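Local coordinates for pirin-like protein (Geobacillus kaustophilus, PDB 2P17) that is of unknown function but belongs to the pirin family of cupin-fold proteins and binds one iron ion per subunit, at residues Q89-G94 with P127-L132. Residues are numbered along the deposited sequence; the frame is centred on the assembly and turned at random.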
loop_
_atom_site.group_PDB
_atom_site.type_symbol
_atom_site.label_atom_id
_atom_site.label_comp_id
_atom_site.label_asym_id
_atom_site.label_seq_id
_atom_site.Cartn_x
_atom_site.Cartn_y
_atom_site.Cartn_z
ATOM N N GLN A 89 -3.263 -5.881 6.909
ATOM C CA GLN A 89 -4.575 -5.682 7.519
ATOM C C GLN A 89 -5.224 -4.422 6.962
ATOM O O GLN A 89 -4.537 -3.448 6.620
ATOM C CB GLN A 89 -4.498 -5.633 9.050
ATOM C CG GLN A 89 -3.675 -4.462 9.567
ATOM C CD GLN A 89 -3.313 -4.557 11.054
ATOM O OE1 GLN A 89 -3.733 -5.470 11.764
ATOM N NE2 GLN A 89 -2.525 -3.592 11.521
ATOM N N TRP A 90 -6.547 -4.450 6.893
ATOM C CA TRP A 90 -7.333 -3.371 6.317
ATOM C C TRP A 90 -8.342 -2.954 7.378
ATOM O O TRP A 90 -9.255 -3.718 7.706
ATOM C CB TRP A 90 -8.052 -3.889 5.072
ATOM C CG TRP A 90 -8.430 -2.842 4.075
ATOM C CD1 TRP A 90 -9.450 -1.918 4.173
ATOM C CD2 TRP A 90 -7.797 -2.615 2.815
ATOM N NE1 TRP A 90 -9.484 -1.137 3.034
ATOM C CE2 TRP A 90 -8.473 -1.539 2.192
ATOM C CE3 TRP A 90 -6.710 -3.215 2.148
ATOM C CZ2 TRP A 90 -8.094 -1.046 0.936
ATOM C CZ3 TRP A 90 -6.331 -2.727 0.905
ATOM C CH2 TRP A 90 -7.023 -1.650 0.310
HETATM N N MSE A 91 -8.173 -1.757 7.927
HETATM C CA MSE A 91 -9.056 -1.321 8.994
HETATM C C MSE A 91 -9.872 -0.134 8.523
HETATM O O MSE A 91 -9.323 0.913 8.198
HETATM C CB MSE A 91 -8.268 -0.964 10.248
HETATM C CG MSE A 91 -9.185 -0.691 11.427
HETATM SE SE MSE A 91 -8.299 0.028 13.000
HETATM C CE MSE A 91 -6.478 -0.560 12.664
ATOM N N THR A 92 -11.183 -0.316 8.471
ATOM C CA THR A 92 -12.100 0.772 8.149
ATOM C C THR A 92 -12.500 1.441 9.455
ATOM O O THR A 92 -13.165 0.822 10.287
ATOM C CB THR A 92 -13.347 0.243 7.421
ATOM O OG1 THR A 92 -12.924 -0.537 6.295
ATOM C CG2 THR A 92 -14.250 1.385 6.956
ATOM N N ALA A 93 -12.102 2.696 9.640
ATOM C CA ALA A 93 -12.436 3.391 10.892
ATOM C C ALA A 93 -13.876 3.901 10.891
ATOM O O ALA A 93 -14.544 3.829 11.918
ATOM C CB ALA A 93 -11.471 4.526 11.160
ATOM N N GLY A 94 -14.333 4.413 9.750
ATOM C CA GLY A 94 -15.694 4.928 9.598
ATOM C C GLY A 94 -16.099 5.865 10.726
ATOM O O GLY A 94 -15.376 6.801 11.059
ATOM N N PRO A 127 -17.312 0.608 11.711
ATOM C CA PRO A 127 -15.925 0.131 11.631
ATOM C C PRO A 127 -15.865 -1.353 11.282
ATOM O O PRO A 127 -16.774 -2.124 11.629
ATOM C CB PRO A 127 -15.356 0.384 13.035
ATOM C CG PRO A 127 -16.536 0.638 13.914
ATOM C CD PRO A 127 -17.675 1.087 13.059
ATOM N N ARG A 128 -14.796 -1.746 10.594
ATOM C CA ARG A 128 -14.632 -3.119 10.120
ATOM C C ARG A 128 -13.138 -3.404 10.052
ATOM O O ARG A 128 -12.342 -2.511 9.746
ATOM C CB ARG A 128 -15.316 -3.271 8.748
ATOM C CG ARG A 128 -14.985 -4.494 7.902
ATOM C CD ARG A 128 -15.801 -4.459 6.603
ATOM N NE ARG A 128 -15.390 -3.453 5.605
ATOM C CZ ARG A 128 -16.139 -3.122 4.548
ATOM N NH1 ARG A 128 -17.325 -3.692 4.387
ATOM N NH2 ARG A 128 -15.731 -2.223 3.663
ATOM N N TYR A 129 -12.769 -4.644 10.334
ATOM C CA TYR A 129 -11.384 -5.081 10.294
ATOM C C TYR A 129 -11.277 -6.315 9.414
ATOM O O TYR A 129 -12.080 -7.243 9.523
ATOM C CB TYR A 129 -10.885 -5.396 11.712
ATOM C CG TYR A 129 -9.465 -5.912 11.738
ATOM C CD1 TYR A 129 -8.383 -5.041 11.579
ATOM C CD2 TYR A 129 -9.201 -7.270 11.916
ATOM C CE1 TYR A 129 -7.088 -5.509 11.594
ATOM C CE2 TYR A 129 -7.892 -7.760 11.926
ATOM C CZ TYR A 129 -6.845 -6.868 11.772
ATOM O OH TYR A 129 -5.549 -7.329 11.798
ATOM N N GLN A 130 -10.294 -6.296 8.521
ATOM C CA GLN A 130 -9.975 -7.449 7.681
ATOM C C GLN A 130 -8.516 -7.827 7.863
ATOM O O GLN A 130 -7.624 -6.997 7.678
ATOM C CB GLN A 130 -10.241 -7.141 6.211
ATOM C CG GLN A 130 -11.618 -6.629 5.916
ATOM C CD GLN A 130 -11.773 -6.269 4.465
ATOM O OE1 GLN A 130 -11.843 -7.153 3.600
ATOM N NE2 GLN A 130 -11.827 -4.973 4.176
ATOM N N ASN A 131 -8.289 -9.076 8.246
ATOM C CA ASN A 131 -6.941 -9.626 8.355
ATOM C C ASN A 131 -6.623 -10.377 7.062
ATOM O O ASN A 131 -7.290 -11.358 6.715
ATOM C CB ASN A 131 -6.856 -10.547 9.579
ATOM C CG ASN A 131 -5.440 -10.927 9.928
ATOM O OD1 ASN A 131 -4.877 -11.843 9.340
ATOM N ND2 ASN A 131 -4.852 -10.221 10.891
ATOM N N LEU A 132 -5.613 -9.904 6.341
ATOM C CA LEU A 132 -5.321 -10.396 4.998
ATOM C C LEU A 132 -3.992 -11.133 4.970
ATOM O O LEU A 132 -2.955 -10.555 4.685
ATOM C CB LEU A 132 -5.323 -9.234 3.991
ATOM C CG LEU A 132 -6.583 -8.366 3.969
ATOM C CD1 LEU A 132 -6.402 -7.166 3.040
ATOM C CD2 LEU A 132 -7.829 -9.182 3.598
HETATM O O HOH W 1 -11.819 -3.220 6.493
#
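P127 sets its CB against the backbone oxygens of T92 and A93 where strand 128-132 comes alongside strand 88-92, antiparallel to it, in the N-terminal cupin barrel. R128 and T92 form a hydrogen-bonded pair: T92 N to R128 O spans 2.8 Å, and R128 N returns a bond to T92 O. Their side chains run side by side, but T92 OG1 turns to E61 and a water, and R128 NE is buried with no partner. Y129 lies on the face shared with Q89 and M91, CG anti to the backbone N (chi1 178°), which brings its ring edge up to the Q89 amide. Its OH gives a 2.6 Å bond to an in-plane lone pair of Q89 OE1, the amide standing 74° from the ring, while the CB of M91 (a selenomethionine) meets the ring edge at 4.3 Å, from CD1. A phenylalanine in place of Y129 would probably leave Q89 OE1 without this donor and N131 ND2 without one of its acceptors. Q130 pairs with W90 through two 2.9 Å backbone bonds, W90 N to Q130 O and Q130 N to W90 O; its NE2 lies beside the indole and donates to the water that also bridges W90 O and T92 OG1, while OE1 accepts from the backbone N of K162. N131 ND2 donates to Y129 OH at 3.1 Å, and L132 CD1 comes obliquely to W90 CE3 at 4.1 Å. Q89 NE2 in turn binds E101, predicted to be an iron ligand, and M91 touches the iron ligand H99; the chain N131-Y129-Q89-E101 forms a hydrogen-bonded network, consistent with a second shell that helps position E101 beside the metal.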